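Local coordinates for protein Rik1-associated factor 1 (PDB 4O9D) that serves in the fission yeast Clr4 complex, which ubiquitylates and methylates histone H3 to establish heterochromatin, this chain being the protein's WD-repeat propeller domain, at residues 51-62 with 88-96; 230-238 with 250-261. All coordinates share one frame; numbering follows the deposited sequence.

The two contacts sit in different blades of an eight-bladed beta-propeller, their centres about 30 Å apart and their nearest atoms about 11 Å apart, and they share no strand. Contact 1 works between blades: the loop 51-62 of one blade lies against the first long strand of the next, and its partly buried interface runs from exposed loop residues to a buried leucine and isoleucine. Contact 2 works within a blade, joining its first strand to the two that follow, and is largely buried. The chemistry follows the place: scattered bonds and aromatic packing hold the loop of contact 1, whereas contact 2 combines an antiparallel ladder, interrupted by a beta bulge, with a compact cluster around one carboxylate.

Contact 1. Residues 51-62 with 88-96; sequences AQDGAYNRLGNL and EYSTISDLC
Tyr89 and Asn61 each bury more than any other residue of their segments, the first by its ring and the second by its amide. Over the centre of the Tyr89 ring lies the carbonyl oxygen of Gly60, and at the ring's edge Asn57 ND2 stands 3.2 Å from Tyr89 CD2, its amide almost perpendicular to the ring. The backbone of Gly60 (phi 91°, psi 157°) would jam a CB against the preceding carbonyl, so glycine suits the place, and the Gly60-Asn61 peptide is cis.

Two hydrogen bonds cross over. Asn61 has CG between its backbone N and carbonyl carbon (chi1 53°), which turns the amide toward Ser90. Its ND2 gives one bond to Ser90 O at 2.7 Å, arriving from above that carbonyl's plane, and another to Ser49 O, while its OD1 accepts from Ser77 OG; an asparagine can thus satisfy donor and acceptor needs at once in a buried spot. Ala51 N reaches Thr91 OG1 at 3.1 Å, nearly straight.

These bonds tie a loop of one propeller blade to the first long strand of the following blade, where the first WD repeat begins. Apolar packing continues the join inward: Leu62 CD1 lies 3.7 Å from Leu95 CD2 and 4.2 Å from Ile92 CD1, branched chains that pack between the two sheets.

At the outer end Glu88 OE1 comes within 2.9 Å of Asp53 O, two acceptors whose closeness probably costs energy unless the carboxyl group is protonated.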
loop_
_atom_site.group_PDB
_atom_site.type_symbol
_atom_site.label_atom_id
_atom_site.label_comp_id
_atom_site.label_asym_id
_atom_site.label_seq_id
_atom_site.Cartn_x
_atom_site.Cartn_y
_atom_site.Cartn_z
ATOM N N ALA A 51 1.887 3.705 15.712
ATOM C CA ALA A 51 2.021 4.166 17.078
ATOM C C ALA A 51 2.642 3.025 17.848
ATOM O O ALA A 51 2.524 1.867 17.441
ATOM C CB ALA A 51 0.656 4.465 17.650
ATOM N N GLN A 52 3.291 3.320 18.963
ATOM C CA GLN A 52 3.558 2.259 19.932
ATOM C C GLN A 52 3.011 2.662 21.295
ATOM O O GLN A 52 3.438 3.648 21.898
ATOM C CB GLN A 52 5.031 1.849 19.962
ATOM C CG GLN A 52 5.401 0.887 18.815
ATOM C CD GLN A 52 4.311 -0.156 18.513
ATOM O OE1 GLN A 52 3.613 -0.627 19.417
ATOM N NE2 GLN A 52 4.161 -0.509 17.234
ATOM N N ASP A 53 2.048 1.864 21.742
ATOM C CA ASP A 53 1.049 2.255 22.735
ATOM C C ASP A 53 1.591 2.667 24.110
ATOM O O ASP A 53 0.977 3.487 24.798
ATOM C CB ASP A 53 0.043 1.107 22.885
ATOM C CG ASP A 53 -0.529 0.659 21.540
ATOM O OD1 ASP A 53 -0.834 1.540 20.704
ATOM O OD2 ASP A 53 -0.657 -0.566 21.305
ATOM N N GLY A 54 2.731 2.113 24.508
ATOM C CA GLY A 54 3.324 2.451 25.790
ATOM C C GLY A 54 4.700 3.081 25.648
ATOM O O GLY A 54 5.417 3.258 26.637
ATOM N N ALA A 55 5.061 3.447 24.421
ATOM C CA ALA A 55 6.448 3.783 24.107
ATOM C C ALA A 55 6.713 5.280 23.958
ATOM O O ALA A 55 5.823 6.057 23.580
ATOM C CB ALA A 55 6.891 3.046 22.846
ATOM N N TYR A 56 7.954 5.659 24.264
ATOM C CA TYR A 56 8.424 7.033 24.145
ATOM C C TYR A 56 8.768 7.328 22.691
ATOM O O TYR A 56 9.512 6.573 22.055
ATOM C CB TYR A 56 9.653 7.250 25.039
ATOM C CG TYR A 56 10.284 8.630 24.937
ATOM C CD1 TYR A 56 9.561 9.782 25.248
ATOM C CD2 TYR A 56 11.613 8.781 24.545
ATOM C CE1 TYR A 56 10.145 11.047 25.153
ATOM C CE2 TYR A 56 12.200 10.033 24.453
ATOM C CZ TYR A 56 11.466 11.162 24.756
ATOM O OH TYR A 56 12.060 12.406 24.657
ATOM N N ASN A 57 8.225 8.426 22.165
ATOM C CA ASN A 57 8.485 8.799 20.782
ATOM C C ASN A 57 8.554 10.315 20.571
ATOM O O ASN A 57 7.572 10.939 20.180
ATOM C CB ASN A 57 7.412 8.195 19.881
ATOM C CG ASN A 57 6.019 8.675 20.236
ATOM O OD1 ASN A 57 5.824 9.391 21.226
ATOM N ND2 ASN A 57 5.039 8.283 19.428
ATOM N N ARG A 58 9.726 10.895 20.825
ATOM C CA ARG A 58 9.940 12.328 20.632
ATOM C C ARG A 58 9.670 12.684 19.173
ATOM O O ARG A 58 8.906 13.603 18.877
ATOM C CB ARG A 58 11.379 12.710 21.004
ATOM C CG ARG A 58 11.555 14.159 21.490
ATOM C CD ARG A 58 12.697 14.896 20.756
ATOM N NE ARG A 58 13.878 14.050 20.558
ATOM C CZ ARG A 58 15.026 14.465 20.024
ATOM N NH1 ARG A 58 16.046 13.616 19.883
ATOM N NH2 ARG A 58 15.157 15.731 19.636
ATOM N N LEU A 59 10.314 11.944 18.269
ATOM C CA LEU A 59 10.105 12.085 16.830
ATOM C C LEU A 59 9.412 10.806 16.314
ATOM O O LEU A 59 9.205 9.861 17.082
ATOM C CB LEU A 59 11.443 12.350 16.119
ATOM C CG LEU A 59 12.322 13.461 16.733
ATOM C CD1 LEU A 59 13.679 13.562 16.020
ATOM C CD2 LEU A 59 11.629 14.834 16.752
ATOM N N GLY A 60 9.038 10.783 15.034
ATOM C CA GLY A 60 8.104 9.783 14.524
ATOM C C GLY A 60 6.727 10.387 14.661
ATOM O O GLY A 60 6.548 11.267 15.515
ATOM N N ASN A 61 5.738 9.945 13.885
ATOM C CA ASN A 61 5.795 8.744 13.056
ATOM C C ASN A 61 5.678 9.071 11.552
ATOM O O ASN A 61 5.237 8.231 10.758
ATOM C CB ASN A 61 4.626 7.843 13.467
ATOM C CG ASN A 61 3.284 8.587 13.432
ATOM O OD1 ASN A 61 3.252 9.816 13.428
ATOM N ND2 ASN A 61 2.179 7.841 13.402
ATOM N N LEU A 62 6.081 10.280 11.163
ATOM C CA LEU A 62 5.845 10.769 9.792
ATOM C C LEU A 62 7.018 11.611 9.265
ATOM O O LEU A 62 7.250 12.736 9.721
ATOM C CB LEU A 62 4.522 11.571 9.728
ATOM C CG LEU A 62 4.176 12.111 8.333
ATOM C CD1 LEU A 62 3.969 10.968 7.327
ATOM C CD2 LEU A 62 2.959 13.056 8.372
ATOM N N GLU A 88 -0.388 11.303 22.054
ATOM C CA GLU A 88 0.304 10.149 21.493
ATOM C C GLU A 88 0.020 10.098 19.996
ATOM O O GLU A 88 -1.056 10.472 19.541
ATOM C CB GLU A 88 -0.133 8.842 22.172
ATOM C CG GLU A 88 0.805 8.386 23.311
ATOM C CD GLU A 88 0.559 6.940 23.753
ATOM O OE1 GLU A 88 1.534 6.146 23.822
ATOM O OE2 GLU A 88 -0.611 6.599 24.038
ATOM N N TYR A 89 0.996 9.635 19.231
ATOM C CA TYR A 89 0.861 9.586 17.782
ATOM C C TYR A 89 -0.078 8.465 17.318
ATOM O O TYR A 89 -0.149 7.399 17.940
ATOM C CB TYR A 89 2.247 9.477 17.154
ATOM C CG TYR A 89 2.971 10.789 17.271
ATOM C CD1 TYR A 89 2.705 11.823 16.390
ATOM C CD2 TYR A 89 3.876 11.019 18.294
ATOM C CE1 TYR A 89 3.342 13.029 16.498
ATOM C CE2 TYR A 89 4.523 12.235 18.416
ATOM C CZ TYR A 89 4.247 13.236 17.518
ATOM O OH TYR A 89 4.880 14.450 17.628
ATOM N N SER A 90 -0.823 8.746 16.246
ATOM C CA SER A 90 -1.709 7.767 15.614
ATOM C C SER A 90 -1.055 7.150 14.376
ATOM O O SER A 90 -0.527 7.857 13.529
ATOM C CB SER A 90 -3.022 8.424 15.176
ATOM O OG SER A 90 -3.600 9.196 16.214
ATOM N N THR A 91 -1.132 5.831 14.273
ATOM C CA THR A 91 -0.663 5.097 13.105
ATOM C C THR A 91 -0.941 5.752 11.745
ATOM O O THR A 91 -2.069 6.115 11.423
ATOM C CB THR A 91 -1.284 3.704 13.116
ATOM O OG1 THR A 91 -0.803 3.002 14.273
ATOM C CG2 THR A 91 -0.919 2.920 11.835
ATOM N N ILE A 92 0.099 5.875 10.935
ATOM C CA ILE A 92 -0.063 6.345 9.570
ATOM C C ILE A 92 -0.547 5.173 8.740
ATOM O O ILE A 92 0.100 4.121 8.708
ATOM C CB ILE A 92 1.248 6.876 8.965
ATOM C CG1 ILE A 92 1.787 8.037 9.809
ATOM C CG2 ILE A 92 1.018 7.315 7.498
ATOM C CD1 ILE A 92 0.934 9.272 9.764
ATOM N N SER A 93 -1.680 5.346 8.069
ATOM C CA SER A 93 -2.280 4.232 7.360
ATOM C C SER A 93 -1.941 4.291 5.867
ATOM O O SER A 93 -1.803 3.261 5.219
ATOM C CB SER A 93 -3.800 4.182 7.611
ATOM O OG SER A 93 -4.429 5.369 7.155
ATOM N N ASP A 94 -1.774 5.481 5.312
ATOM C CA ASP A 94 -1.363 5.565 3.923
ATOM C C ASP A 94 -0.814 6.950 3.649
ATOM O O ASP A 94 -0.980 7.866 4.443
ATOM C CB ASP A 94 -2.532 5.249 2.972
ATOM C CG ASP A 94 -2.076 4.511 1.678
ATOM O OD1 ASP A 94 -0.847 4.412 1.434
ATOM O OD2 ASP A 94 -2.951 4.045 0.909
ATOM N N LEU A 95 -0.139 7.094 2.525
ATOM C CA LEU A 95 0.318 8.396 2.088
ATOM C C LEU A 95 0.711 8.314 0.635
ATOM O O LEU A 95 1.017 7.235 0.127
ATOM C CB LEU A 95 1.475 8.914 2.949
ATOM C CG LEU A 95 2.458 7.914 3.547
ATOM C CD1 LEU A 95 3.306 7.281 2.477
ATOM C CD2 LEU A 95 3.329 8.627 4.586
ATOM N N CYS A 96 0.648 9.450 -0.046
ATOM C CA CYS A 96 1.039 9.487 -1.441
ATOM C C CYS A 96 1.351 10.925 -1.798
ATOM O O CYS A 96 0.726 11.849 -1.282
ATOM C CB CYS A 96 -0.070 8.932 -2.336
ATOM S SG CYS A 96 -1.686 9.639 -2.019
#

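Contact 2. Residues 230-238 with 250-261; sequences NTADEAFTS and ASSNTLSNGRVY
The Phe236 ring carries Ser252 CB squarely over one face, 3.8 Å from its centroid, while Ala250 CB approaches its edge near the plane. Beside it the Tyr261 ring takes Thr231 CG2 over one face, a CH-pi contact, and has Glu234 OE1 at its edge; the two rings meet obliquely, with planes 31° apart. The flat guanidinium of Arg259 presents its edge to Tyr261 OH, with NE donating in plane at 3.0 Å.

Glu234 leaves the backbone with CG anti to its carbonyl carbon (chi1 -58°) and then runs extended, which brings the carboxylate alongside Thr254. Its OE1 is gripped twice: by Tyr261 OH at 2.6 Å on the syn side, and by Ser252 OG at 2.8 Å from above the carboxylate plane. A water held by Ala232 N also donates to Tyr261 OH.

The backbones form antiparallel pairs of a propeller blade: Ala235 and Asn253 exchange bonds in both directions, Thr237 N donates to Ser251 O and Ser251 N to Ser238 O. Between Phe236 and Ser238 the register slips by one residue, a beta bulge. Near it Ser251 OG donates to Thr237 OG1 at 2.7 Å, and Thr237 OG1 is bonded onward to Ile281 O, at the start of the next blade's first strand. Asn253 likewise links to the next blade, through Ile281 N and Asp280.

A phenylalanine in place of Tyr261 would probably leave Glu234 OE1 with one donor fewer and Arg259 NE without its acceptor. Since Tyr261 OH receives hydrogens from Arg259 and water while giving its own, it is likely to be polarised into a stronger donor, helping to stabilise a negative charge on the buried Glu234.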
loop_
_atom_site.group_PDB
_atom_site.type_symbol
_atom_site.label_atom_id
_atom_site.label_comp_id
_atom_site.label_asym_id
_atom_site.label_seq_id
_atom_site.Cartn_x
_atom_site.Cartn_y
_atom_site.Cartn_z
ATOM N N ASN A 230 -19.442 -9.126 -8.853
ATOM C CA ASN A 230 -20.135 -10.389 -8.557
ATOM C C ASN A 230 -19.237 -11.365 -7.788
ATOM O O ASN A 230 -18.636 -12.232 -8.379
ATOM C CB ASN A 230 -20.656 -11.022 -9.855
ATOM C CG ASN A 230 -21.539 -12.249 -9.610
ATOM O OD1 ASN A 230 -22.175 -12.384 -8.567
ATOM N ND2 ASN A 230 -21.546 -13.161 -10.571
ATOM N N THR A 231 -19.145 -11.191 -6.470
ATOM C CA THR A 231 -18.512 -12.172 -5.581
ATOM C C THR A 231 -19.419 -12.350 -4.385
ATOM O O THR A 231 -20.302 -11.539 -4.159
ATOM C CB THR A 231 -17.158 -11.684 -5.003
ATOM O OG1 THR A 231 -17.388 -10.707 -3.967
ATOM C CG2 THR A 231 -16.284 -11.080 -6.094
ATOM N N ALA A 232 -19.186 -13.394 -3.602
ATOM C CA ALA A 232 -19.830 -13.503 -2.299
ATOM C C ALA A 232 -19.408 -12.343 -1.402
ATOM O O ALA A 232 -18.426 -11.634 -1.724
ATOM C CB ALA A 232 -19.427 -14.833 -1.650
ATOM N N ASP A 233 -20.095 -12.167 -0.264
ATOM C CA ASP A 233 -19.637 -11.207 0.750
ATOM C C ASP A 233 -18.463 -11.815 1.504
ATOM O O ASP A 233 -18.621 -12.836 2.185
ATOM C CB ASP A 233 -20.759 -10.797 1.716
ATOM C CG ASP A 233 -21.584 -9.607 1.191
ATOM O OD1 ASP A 233 -21.693 -9.453 -0.052
ATOM O OD2 ASP A 233 -22.104 -8.821 2.022
ATOM N N GLU A 234 -17.289 -11.201 1.323
ATOM C CA GLU A 234 -16.002 -11.724 1.779
ATOM C C GLU A 234 -15.156 -10.486 2.117
ATOM O O GLU A 234 -15.391 -9.407 1.569
ATOM C CB GLU A 234 -15.308 -12.537 0.667
ATOM C CG GLU A 234 -16.142 -13.733 0.143
ATOM C CD GLU A 234 -15.611 -14.342 -1.160
ATOM O OE1 GLU A 234 -14.702 -13.774 -1.820
ATOM O OE2 GLU A 234 -16.137 -15.401 -1.534
ATOM N N ALA A 235 -14.192 -10.646 3.012
ATOM C CA ALA A 235 -13.355 -9.533 3.465
ATOM C C ALA A 235 -12.202 -9.337 2.492
ATOM O O ALA A 235 -11.263 -10.145 2.445
ATOM C CB ALA A 235 -12.819 -9.807 4.862
ATOM N N PHE A 236 -12.254 -8.251 1.740
ATOM C CA PHE A 236 -11.211 -7.959 0.782
ATOM C C PHE A 236 -10.001 -7.347 1.465
ATOM O O PHE A 236 -10.128 -6.486 2.334
ATOM C CB PHE A 236 -11.746 -7.100 -0.359
ATOM C CG PHE A 236 -12.560 -7.894 -1.326
ATOM C CD1 PHE A 236 -13.854 -8.274 -1.008
ATOM C CD2 PHE A 236 -12.014 -8.326 -2.516
ATOM C CE1 PHE A 236 -14.585 -9.066 -1.873
ATOM C CE2 PHE A 236 -12.744 -9.116 -3.381
ATOM C CZ PHE A 236 -14.017 -9.487 -3.068
ATOM N N THR A 237 -8.834 -7.840 1.058
ATOM C CA THR A 237 -7.582 -7.562 1.723
ATOM C C THR A 237 -6.597 -6.820 0.832
ATOM O O THR A 237 -5.707 -6.161 1.332
ATOM C CB THR A 237 -6.892 -8.871 2.226
ATOM O OG1 THR A 237 -6.643 -9.776 1.128
ATOM C CG2 THR A 237 -7.753 -9.578 3.278
ATOM N N SER A 238 -6.746 -6.902 -0.486
ATOM C CA SER A 238 -5.732 -6.294 -1.323
ATOM C C SER A 238 -6.228 -6.071 -2.760
ATOM O O SER A 238 -6.976 -6.873 -3.273
ATOM C CB SER A 238 -4.507 -7.229 -1.312
ATOM O OG SER A 238 -3.653 -6.971 -2.384
ATOM N N ALA A 250 -8.083 -8.598 -7.051
ATOM C CA ALA A 250 -8.514 -8.318 -5.693
ATOM C C ALA A 250 -8.505 -9.611 -4.917
ATOM O O ALA A 250 -9.012 -10.618 -5.403
ATOM C CB ALA A 250 -9.891 -7.762 -5.696
ATOM N N SER A 251 -7.968 -9.591 -3.708
ATOM C CA SER A 251 -7.956 -10.803 -2.894
ATOM C C SER A 251 -8.897 -10.647 -1.707
ATOM O O SER A 251 -9.087 -9.560 -1.195
ATOM C CB SER A 251 -6.536 -11.126 -2.406
ATOM O OG SER A 251 -6.032 -10.085 -1.533
ATOM N N SER A 252 -9.482 -11.754 -1.257
ATOM C CA SER A 252 -10.282 -11.726 -0.051
ATOM C C SER A 252 -10.002 -12.933 0.853
ATOM O O SER A 252 -9.488 -13.955 0.396
ATOM C CB SER A 252 -11.769 -11.727 -0.430
ATOM O OG SER A 252 -12.087 -12.966 -1.083
ATOM N N ASN A 253 -10.343 -12.783 2.136
ATOM C CA ASN A 253 -10.412 -13.901 3.078
ATOM C C ASN A 253 -11.892 -14.300 3.214
ATOM O O ASN A 253 -12.769 -13.424 3.192
ATOM C CB ASN A 253 -9.861 -13.489 4.457
ATOM C CG ASN A 253 -8.357 -13.136 4.424
ATOM O OD1 ASN A 253 -7.634 -13.537 3.515
ATOM N ND2 ASN A 253 -7.907 -12.378 5.410
ATOM N N THR A 254 -12.162 -15.601 3.349
ATOM C CA THR A 254 -13.535 -16.126 3.384
ATOM C C THR A 254 -13.731 -16.895 4.685
ATOM O O THR A 254 -12.841 -16.904 5.532
ATOM C CB THR A 254 -13.825 -17.050 2.169
ATOM O OG1 THR A 254 -13.239 -18.336 2.384
ATOM C CG2 THR A 254 -13.266 -16.451 0.882
ATOM N N LEU A 255 -14.865 -17.540 4.873
ATOM C CA LEU A 255 -15.037 -18.328 6.082
ATOM C C LEU A 255 -13.983 -19.455 6.146
ATOM O O LEU A 255 -13.415 -19.717 7.175
ATOM C CB LEU A 255 -16.455 -18.857 6.218
ATOM C CG LEU A 255 -17.615 -17.868 6.329
ATOM C CD1 LEU A 255 -18.964 -18.548 6.471
ATOM C CD2 LEU A 255 -17.432 -16.858 7.409
ATOM N N SER A 256 -13.693 -20.060 5.013
ATOM C CA SER A 256 -12.610 -21.021 4.888
ATOM C C SER A 256 -11.316 -20.413 4.341
ATOM O O SER A 256 -10.668 -19.720 5.021
ATOM C CB SER A 256 -13.040 -22.224 4.055
ATOM O OG SER A 256 -14.142 -21.948 3.241
ATOM N N ASN A 257 -10.971 -20.728 3.117
ATOM C CA ASN A 257 -9.754 -20.368 2.465
ATOM C C ASN A 257 -9.797 -18.988 1.830
ATOM O O ASN A 257 -10.759 -18.346 1.861
ATOM C CB ASN A 257 -9.446 -21.419 1.419
ATOM C CG ASN A 257 -10.476 -21.457 0.309
ATOM O OD1 ASN A 257 -11.613 -21.814 0.535
ATOM N ND2 ASN A 257 -10.073 -21.088 -0.892
ATOM N N GLY A 258 -8.713 -18.550 1.275
ATOM C CA GLY A 258 -8.655 -17.290 0.587
ATOM C C GLY A 258 -8.987 -17.396 -0.873
ATOM O O GLY A 258 -8.888 -18.414 -1.440
ATOM N N ARG A 259 -9.362 -16.291 -1.460
ATOM C CA ARG A 259 -9.632 -16.219 -2.895
ATOM C C ARG A 259 -8.970 -15.016 -3.569
ATOM O O ARG A 259 -8.789 -13.968 -2.947
ATOM C CB ARG A 259 -11.153 -16.226 -3.135
ATOM C CG ARG A 259 -11.729 -17.670 -3.075
ATOM C CD ARG A 259 -13.235 -17.723 -3.137
ATOM N NE ARG A 259 -13.781 -17.379 -4.446
ATOM C CZ ARG A 259 -13.904 -18.238 -5.448
ATOM N NH1 ARG A 259 -13.467 -19.482 -5.302
ATOM N NH2 ARG A 259 -14.435 -17.854 -6.600
ATOM N N VAL A 260 -8.631 -15.168 -4.846
ATOM C CA VAL A 260 -8.155 -14.056 -5.656
ATOM C C VAL A 260 -8.980 -13.952 -6.926
ATOM O O VAL A 260 -9.205 -14.955 -7.653
ATOM C CB VAL A 260 -6.667 -14.209 -6.084
ATOM C CG1 VAL A 260 -6.212 -12.934 -6.787
ATOM C CG2 VAL A 260 -5.778 -14.533 -4.894
ATOM N N TYR A 261 -9.426 -12.729 -7.202
ATOM C CA TYR A 261 -10.183 -12.450 -8.412
ATOM C C TYR A 261 -9.388 -11.631 -9.399
ATOM O O TYR A 261 -8.614 -10.755 -8.998
ATOM C CB TYR A 261 -11.464 -11.685 -8.067
ATOM C CG TYR A 261 -12.308 -12.418 -7.072
ATOM C CD1 TYR A 261 -13.243 -13.345 -7.495
ATOM C CD2 TYR A 261 -12.172 -12.187 -5.711
ATOM C CE1 TYR A 261 -14.030 -14.033 -6.585
ATOM C CE2 TYR A 261 -12.938 -12.861 -4.789
ATOM C CZ TYR A 261 -13.874 -13.789 -5.231
ATOM O OH TYR A 261 -14.636 -14.493 -4.330
HETATM O O HOH W 1 -17.396 -15.465 -4.645
#